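Local atomic coordinates of Ig domain protein, group 2 domain protein (Shewanella frigidimarina, PDB entry 6BG8), a protein that adsorbs its bacterium onto ice through its C-terminal DUF3494 domain, the part in this chain, inhibits ice crystal growth and lowers the freezing point of water below its melting point. Residues A110-C115 with V128-A133; F14-S19 with G33-L38. All coordinates share one frame; numbering follows the deposited sequence.

Interaction 1. Residues A110-C115 with V128-A133; sequences AATQVC and VYKTAA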
ATOM      1  N   ALA A 110       9.388   7.779  18.490  1.00  7.23           N
ATOM      2  CA  ALA A 110       9.412   6.460  19.106  1.00  8.96           C
ATOM      3  C   ALA A 110      10.755   5.800  18.863  1.00  9.96           C
ATOM      4  O   ALA A 110      11.367   5.978  17.807  1.00  6.39           O
ATOM      5  CB  ALA A 110       8.291   5.562  18.565  1.00  8.44           C
ATOM      6  N   ALA A 111      11.193   5.014  19.844  1.00  7.83           N
ATOM      7  CA  ALA A 111      12.438   4.270  19.730  1.00  8.71           C
ATOM      8  C   ALA A 111      12.234   3.015  18.890  1.00  9.81           C
ATOM      9  O   ALA A 111      11.182   2.371  18.939  1.00 13.13           O
ATOM     10  CB  ALA A 111      12.968   3.893  21.115  1.00  9.74           C
ATOM     11  N   THR A 112      13.264   2.665  18.126  1.00  4.52           N
ATOM     12  CA  THR A 112      13.209   1.519  17.225  1.00  6.84           C
ATOM     13  C   THR A 112      13.348   0.193  17.973  1.00 11.33           C
ATOM     14  O   THR A 112      14.201   0.042  18.854  1.00 11.27           O
ATOM     15  CB  THR A 112      14.319   1.640  16.180  1.00  7.13           C
ATOM     16  OG1 THR A 112      14.254   2.932  15.560  1.00  8.63           O
ATOM     17  CG2 THR A 112      14.169   0.572  15.124  1.00  7.79           C
ATOM     18  N   GLN A 113      12.510  -0.772  17.600  1.00  9.31           N
ATOM     19  CA  GLN A 113      12.566  -2.144  18.082  1.00 11.09           C
ATOM     20  C   GLN A 113      13.015  -3.068  16.957  1.00  9.31           C
ATOM     21  O   GLN A 113      12.985  -2.712  15.774  1.00  9.30           O
ATOM     22  CB  GLN A 113      11.202  -2.607  18.604  1.00  9.33           C
ATOM     23  CG  GLN A 113      10.586  -1.699  19.640  1.00 10.97           C
ATOM     24  CD  GLN A 113       9.238  -2.198  20.113  1.00 16.30           C
ATOM     25  OE1 GLN A 113       8.239  -1.478  20.036  1.00 16.01           O
ATOM     26  NE2 GLN A 113       9.198  -3.440  20.602  1.00  9.98           N
ATOM     27  N   VAL A 114      13.429  -4.272  17.338  1.00  6.79           N
ATOM     28  CA  VAL A 114      13.840  -5.270  16.358  1.00 12.40           C
ATOM     29  C   VAL A 114      12.604  -5.883  15.718  1.00 10.06           C
ATOM     30  O   VAL A 114      11.684  -6.335  16.417  1.00 10.15           O
ATOM     31  CB  VAL A 114      14.710  -6.359  17.008  1.00  9.15           C
ATOM     32  CG1 VAL A 114      14.926  -7.508  16.017  1.00  8.62           C
ATOM     33  CG2 VAL A 114      16.038  -5.787  17.494  1.00 11.28           C
ATOM     34  N   CYS A 115      12.587  -5.910  14.386  1.00  7.71           N
ATOM     35  CA  CYS A 115      11.570  -6.648  13.645  1.00  8.61           C
ATOM     36  C   CYS A 115      12.020  -8.094  13.499  1.00  7.42           C
ATOM     37  O   CYS A 115      13.074  -8.344  12.895  1.00  9.11           O
ATOM     38  CB  CYS A 115      11.346  -6.041  12.264  1.00  4.38           C
ATOM     39  SG  CYS A 115       9.975  -6.832  11.336  1.00  9.86           S
ATOM     40  N   VAL A 128       7.789   0.802  16.250  1.00  8.30           N
ATOM     41  CA  VAL A 128       8.595   0.811  15.032  1.00  5.57           C
ATOM     42  C   VAL A 128       9.488  -0.415  15.067  1.00  6.85           C
ATOM     43  O   VAL A 128      10.323  -0.550  15.973  1.00  9.65           O
ATOM     44  CB  VAL A 128       9.458   2.075  14.926  1.00  6.67           C
ATOM     45  CG1 VAL A 128      10.342   2.003  13.666  1.00  7.56           C
ATOM     46  CG2 VAL A 128       8.591   3.319  14.934  1.00  5.35           C
ATOM     47  N   TYR A 129       9.340  -1.287  14.074  1.00  7.16           N
ATOM     48  CA  TYR A 129      10.054  -2.556  14.027  1.00  6.72           C
ATOM     49  C   TYR A 129      10.939  -2.576  12.793  1.00  7.03           C
ATOM     50  O   TYR A 129      10.437  -2.526  11.664  1.00  6.78           O
ATOM     51  CB  TYR A 129       9.061  -3.726  14.014  1.00  6.28           C
ATOM     52  CG  TYR A 129       8.209  -3.777  15.253  1.00  5.90           C
ATOM     53  CD1 TYR A 129       7.007  -3.081  15.329  1.00  7.24           C
ATOM     54  CD2 TYR A 129       8.625  -4.481  16.377  1.00 11.04           C
ATOM     55  CE1 TYR A 129       6.233  -3.117  16.469  1.00  6.69           C
ATOM     56  CE2 TYR A 129       7.849  -4.526  17.527  1.00  9.57           C
ATOM     57  CZ  TYR A 129       6.652  -3.840  17.564  1.00  7.87           C
ATOM     58  OH  TYR A 129       5.878  -3.865  18.706  1.00 11.79           O
ATOM     59  N   LYS A 130      12.251  -2.648  13.011  1.00  5.74           N
ATOM     60  CA  LYS A 130      13.237  -2.504  11.946  1.00  4.86           C
ATOM     61  C   LYS A 130      14.097  -3.756  11.843  1.00  8.49           C
ATOM     62  O   LYS A 130      14.465  -4.355  12.859  1.00  8.70           O
ATOM     63  CB  LYS A 130      14.126  -1.288  12.199  1.00  3.49           C
ATOM     64  CG  LYS A 130      15.116  -0.986  11.082  1.00  5.52           C
ATOM     65  CD  LYS A 130      15.955   0.224  11.468  1.00  7.49           C
ATOM     66  CE  LYS A 130      17.133   0.437  10.514  1.00 10.07           C
ATOM     67  NZ  LYS A 130      16.692   0.615   9.098  1.00 12.64           N
ATOM     68  N   THR A 131      14.394  -4.151  10.606  1.00  7.01           N
ATOM     69  CA  THR A 131      15.396  -5.165  10.327  1.00  8.28           C
ATOM     70  C   THR A 131      15.991  -4.857   8.967  1.00 10.35           C
ATOM     71  O   THR A 131      15.322  -4.290   8.098  1.00  7.65           O
ATOM     72  CB  THR A 131      14.831  -6.592  10.339  1.00 10.17           C
ATOM     73  OG1 THR A 131      15.886  -7.535  10.069  1.00  6.51           O
ATOM     74  CG2 THR A 131      13.750  -6.741   9.294  1.00 10.03           C
ATOM     75  N   ALA A 132      17.258  -5.224   8.798  1.00  7.93           N
ATOM     76  CA  ALA A 132      17.938  -5.073   7.520  1.00  4.07           C
ATOM     77  C   ALA A 132      17.774  -6.295   6.619  1.00  5.85           C
ATOM     78  O   ALA A 132      18.127  -6.230   5.432  1.00  9.12           O
ATOM     79  CB  ALA A 132      19.426  -4.782   7.759  1.00  7.79           C
ATOM     80  N   ALA A 133      17.217  -7.387   7.141  1.00  9.86           N
ATOM     81  CA  ALA A 133      17.085  -8.629   6.395  1.00  7.67           C
ATOM     82  C   ALA A 133      15.719  -8.685   5.714  1.00  8.19           C
ATOM     83  O   ALA A 133      14.970  -7.705   5.700  1.00  8.78           O
ATOM     84  CB  ALA A 133      17.305  -9.817   7.327  1.00  8.25           C
TER
HETATM   85  O   HOH W   1       8.798   1.319  18.921  1.00  8.90           O
HETATM   86  O   HOH W   2       6.930  -4.301  21.750  1.00 25.54           O
HETATM   87  O   HOH W   3      15.667  -8.789  12.523  1.00 10.66           O

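Interaction 2. Residues F14-S19 with G33-L38; sequences FAMLAS and GDLGIL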
ATOM      1  N   PHE A  14      -4.955   7.399  -2.887  1.00  7.54           N
ATOM      2  CA  PHE A  14      -4.778   6.207  -3.709  1.00  7.67           C
ATOM      3  C   PHE A  14      -4.978   4.941  -2.891  1.00 12.07           C
ATOM      4  O   PHE A  14      -4.469   4.825  -1.769  1.00  8.65           O
ATOM      5  CB  PHE A  14      -3.389   6.177  -4.344  1.00  8.80           C
ATOM      6  CG  PHE A  14      -3.172   7.242  -5.370  1.00  7.14           C
ATOM      7  CD1 PHE A  14      -3.683   7.106  -6.661  1.00  7.76           C
ATOM      8  CD2 PHE A  14      -2.446   8.384  -5.054  1.00  8.85           C
ATOM      9  CE1 PHE A  14      -3.470   8.097  -7.618  1.00  8.67           C
ATOM     10  CE2 PHE A  14      -2.235   9.378  -5.998  1.00  7.92           C
ATOM     11  CZ  PHE A  14      -2.748   9.238  -7.284  1.00  6.53           C
ATOM     12  N   ALA A  15      -5.727   3.998  -3.465  1.00  7.87           N
ATOM     13  CA  ALA A  15      -5.641   2.604  -3.047  1.00  4.35           C
ATOM     14  C   ALA A  15      -4.363   1.962  -3.580  1.00  6.62           C
ATOM     15  O   ALA A  15      -3.721   1.163  -2.890  1.00  8.51           O
ATOM     16  CB  ALA A  15      -6.874   1.840  -3.544  1.00  7.05           C
ATOM     17  N   MET A  16      -3.975   2.303  -4.810  1.00  6.65           N
ATOM     18  CA  MET A  16      -2.789   1.735  -5.427  1.00  8.20           C
ATOM     19  C   MET A  16      -2.100   2.798  -6.263  1.00  6.59           C
ATOM     20  O   MET A  16      -2.755   3.560  -6.979  1.00  6.99           O
ATOM     21  CB  MET A  16      -3.134   0.531  -6.306  1.00  9.35           C
ATOM     22  CG  MET A  16      -3.903  -0.550  -5.572  1.00  9.09           C
ATOM     23  SD  MET A  16      -4.192  -2.032  -6.562  1.00 15.29           S
ATOM     24  CE  MET A  16      -4.956  -1.386  -8.023  1.00 19.53           C
ATOM     25  N   LEU A  17      -0.776   2.828  -6.177  1.00  5.93           N
ATOM     26  CA  LEU A  17       0.008   3.832  -6.885  1.00  4.77           C
ATOM     27  C   LEU A  17       1.368   3.242  -7.207  1.00  5.08           C
ATOM     28  O   LEU A  17       2.034   2.701  -6.320  1.00  7.39           O
ATOM     29  CB  LEU A  17       0.165   5.100  -6.035  1.00  6.73           C
ATOM     30  CG  LEU A  17       0.989   6.264  -6.596  1.00  7.64           C
ATOM     31  CD1 LEU A  17       0.256   6.944  -7.755  1.00  4.91           C
ATOM     32  CD2 LEU A  17       1.303   7.283  -5.503  1.00  7.87           C
ATOM     33  N   ALA A  18       1.788   3.353  -8.464  1.00  5.78           N
ATOM     34  CA  ALA A  18       3.053   2.777  -8.884  1.00  6.85           C
ATOM     35  C   ALA A  18       3.752   3.713  -9.859  1.00  4.77           C
ATOM     36  O   ALA A  18       3.123   4.535 -10.527  1.00  5.42           O
ATOM     37  CB  ALA A  18       2.854   1.397  -9.529  1.00  9.01           C
ATOM     38  N   SER A  19       5.077   3.573  -9.928  1.00  7.57           N
ATOM     39  CA  SER A  19       5.860   4.309 -10.916  1.00  5.90           C
ATOM     40  C   SER A  19       5.584   3.813 -12.332  1.00  7.67           C
ATOM     41  O   SER A  19       5.372   4.616 -13.251  1.00  5.17           O
ATOM     42  CB  SER A  19       7.349   4.182 -10.591  1.00  7.20           C
ATOM     43  OG  SER A  19       8.147   4.645 -11.667  1.00  5.68           O
ATOM     44  N   GLY A  33     -10.624   3.914  -3.237  1.00  8.82           N
ATOM     45  CA  GLY A  33      -9.385   4.624  -3.494  1.00 10.56           C
ATOM     46  C   GLY A  33      -9.143   4.740  -4.982  1.00  8.71           C
ATOM     47  O   GLY A  33      -9.746   4.029  -5.789  1.00 10.74           O
ATOM     48  N   ASP A  34      -8.228   5.634  -5.333  1.00  9.28           N
ATOM     49  CA  ASP A  34      -7.834   5.879  -6.714  1.00  6.38           C
ATOM     50  C   ASP A  34      -6.680   4.967  -7.132  1.00  7.12           C
ATOM     51  O   ASP A  34      -5.985   4.375  -6.304  1.00  7.42           O
ATOM     52  CB  ASP A  34      -7.414   7.343  -6.890  1.00  7.00           C
ATOM     53  CG  ASP A  34      -8.566   8.305  -6.706  1.00 10.41           C
ATOM     54  OD1 ASP A  34      -9.708   7.939  -7.046  1.00  8.96           O
ATOM     55  OD2 ASP A  34      -8.336   9.423  -6.214  1.00  9.19           O
ATOM     56  N   LEU A  35      -6.474   4.877  -8.441  1.00  6.67           N
ATOM     57  CA  LEU A  35      -5.333   4.187  -9.029  1.00  5.20           C
ATOM     58  C   LEU A  35      -4.473   5.207  -9.760  1.00  7.02           C
ATOM     59  O   LEU A  35      -4.997   6.112 -10.421  1.00  9.37           O
ATOM     60  CB  LEU A  35      -5.783   3.099 -10.008  1.00  7.20           C
ATOM     61  CG  LEU A  35      -5.948   1.672  -9.474  1.00  9.15           C
ATOM     62  CD1 LEU A  35      -6.798   1.629  -8.208  1.00  8.30           C
ATOM     63  CD2 LEU A  35      -6.539   0.752 -10.548  1.00  9.90           C
ATOM     64  N   GLY A  36      -3.158   5.064  -9.647  1.00  7.62           N
ATOM     65  CA  GLY A  36      -2.284   5.964 -10.368  1.00  5.78           C
ATOM     66  C   GLY A  36      -1.014   5.311 -10.857  1.00  8.71           C
ATOM     67  O   GLY A  36      -0.444   4.463 -10.165  1.00  6.57           O
ATOM     68  N   ILE A  37      -0.581   5.694 -12.062  1.00  4.81           N
ATOM     69  CA  ILE A  37       0.738   5.376 -12.591  1.00  8.84           C
ATOM     70  C   ILE A  37       1.472   6.699 -12.779  1.00  5.73           C
ATOM     71  O   ILE A  37       0.918   7.642 -13.358  1.00  7.10           O
ATOM     72  CB  ILE A  37       0.653   4.592 -13.916  1.00  8.98           C
ATOM     73  CG1 ILE A  37      -0.087   3.261 -13.700  1.00  7.07           C
ATOM     74  CG2 ILE A  37       2.038   4.369 -14.485  1.00  6.67           C
ATOM     75  CD1 ILE A  37      -0.384   2.488 -14.994  1.00  9.52           C
ATOM     76  N   LEU A  38       2.696   6.783 -12.258  1.00  5.01           N
ATOM     77  CA  LEU A  38       3.387   8.067 -12.188  1.00  4.85           C
ATOM     78  C   LEU A  38       4.313   8.336 -13.366  1.00  6.93           C
ATOM     79  O   LEU A  38       4.478   9.501 -13.749  1.00  7.77           O
ATOM     80  CB  LEU A  38       4.223   8.158 -10.902  1.00  5.67           C
ATOM     81  CG  LEU A  38       3.486   8.073  -9.562  1.00  3.69           C
ATOM     82  CD1 LEU A  38       4.490   7.878  -8.437  1.00  7.35           C
ATOM     83  CD2 LEU A  38       2.632   9.307  -9.287  1.00  7.52           C
TER

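Interaction 1. Residues A110-C115 with V128-A133
Q113 and Y129 both place CG beside their own backbone N (chi1 -53° and -62°), and with the glutamine extended beyond CG the two side chains run alongside each other in the same direction. The Q113 amide is turned 46° from the plane of the Y129 ring and reaches it obliquely, NE2 lying 3.5 Å from Y129 CE2. A water accepts from Q113 NE2 and donates to Y129 OH, which also hydrogen-bonds to T125; a second water donates to both A111 O and Q113 OE1 and takes the N-H of V128. V114 O sits at the edge of the same ring, in its plane.

The backbones pair as parallel strands on one face of the domain's right-handed beta-solenoid, the family's ice-binding fold, and the other edge of strand 127-131 pairs with 154-158. Q113 N donates to V128 O at 2.7 Å, K130 N returns a bond to Q113 O at 2.9 Å, and C115 N binds K130 O at 2.9 Å from well above the carbonyl plane.

T112 swings CG2 against K130 CB, a tight 3.5 Å, while its OG1 hydrogen-bonds to D105. At the other end C115 CB packs 3.7 Å from Y129 CB, and a third water bridges C115 O and T131 OG1, the hydroxyl that also accepts from A133 N in an ST turn.

Interaction 2. Residues F14-S19 with G33-L38
M16 and L35 lie side by side and point the same way, and the bend of M16 at chi3 (-54°) lays its CE against the isobutyl group of L35, 3.5 Å from CG. The F14 ring comes against the G36 backbone, CE1 3.7 Å from G36 CA, with L35 O at the ring's edge and in its plane. L17 CD1 stands over the centre of one face of this ring, 3.7 Å above its plane, and also touches CD2 of L38, whose side chain crosses that of L17 at about a right angle.

The strands are parallel, 4° apart, and a beta bulge shifts the register between F14 and M16. There D34 O takes M16 N at 3.3 Å, nearly straight, and A15 N weakly; G36 N to M16 O, A18 N to G36 O and L38 N to A18 O (2.9 Å) continue the pairing.

M16 and L35 both reach I30 of strand 29-31 inside the solenoid. F14, L17 and L38 instead pack against helix 84-103, through F87, S91 and L95, while strand 219-222 pairs with the other edge of 14-18.

How the interactions relate
Interaction 2 closes in sequence before interaction 1 opens, and the two lie on opposite sides of the chain's centre, with centres 27 Å apart and nearest atoms about 20 Å apart. They do not touch, but neighbouring parallel strands connect them: 127-131 pairs with 154-158, then 182-186, 197-204 and 219-222, which finally meets 14-18. Interaction 1 is a partly exposed pairing towards one end of the solenoid, where waters bridge side chains and backbone, while interaction 2 is wholly buried, with helix 84-103 packed on one of its sides. Neither includes the T212-N215 motif, the ice-binding site inferred by similarity; both lie away from it.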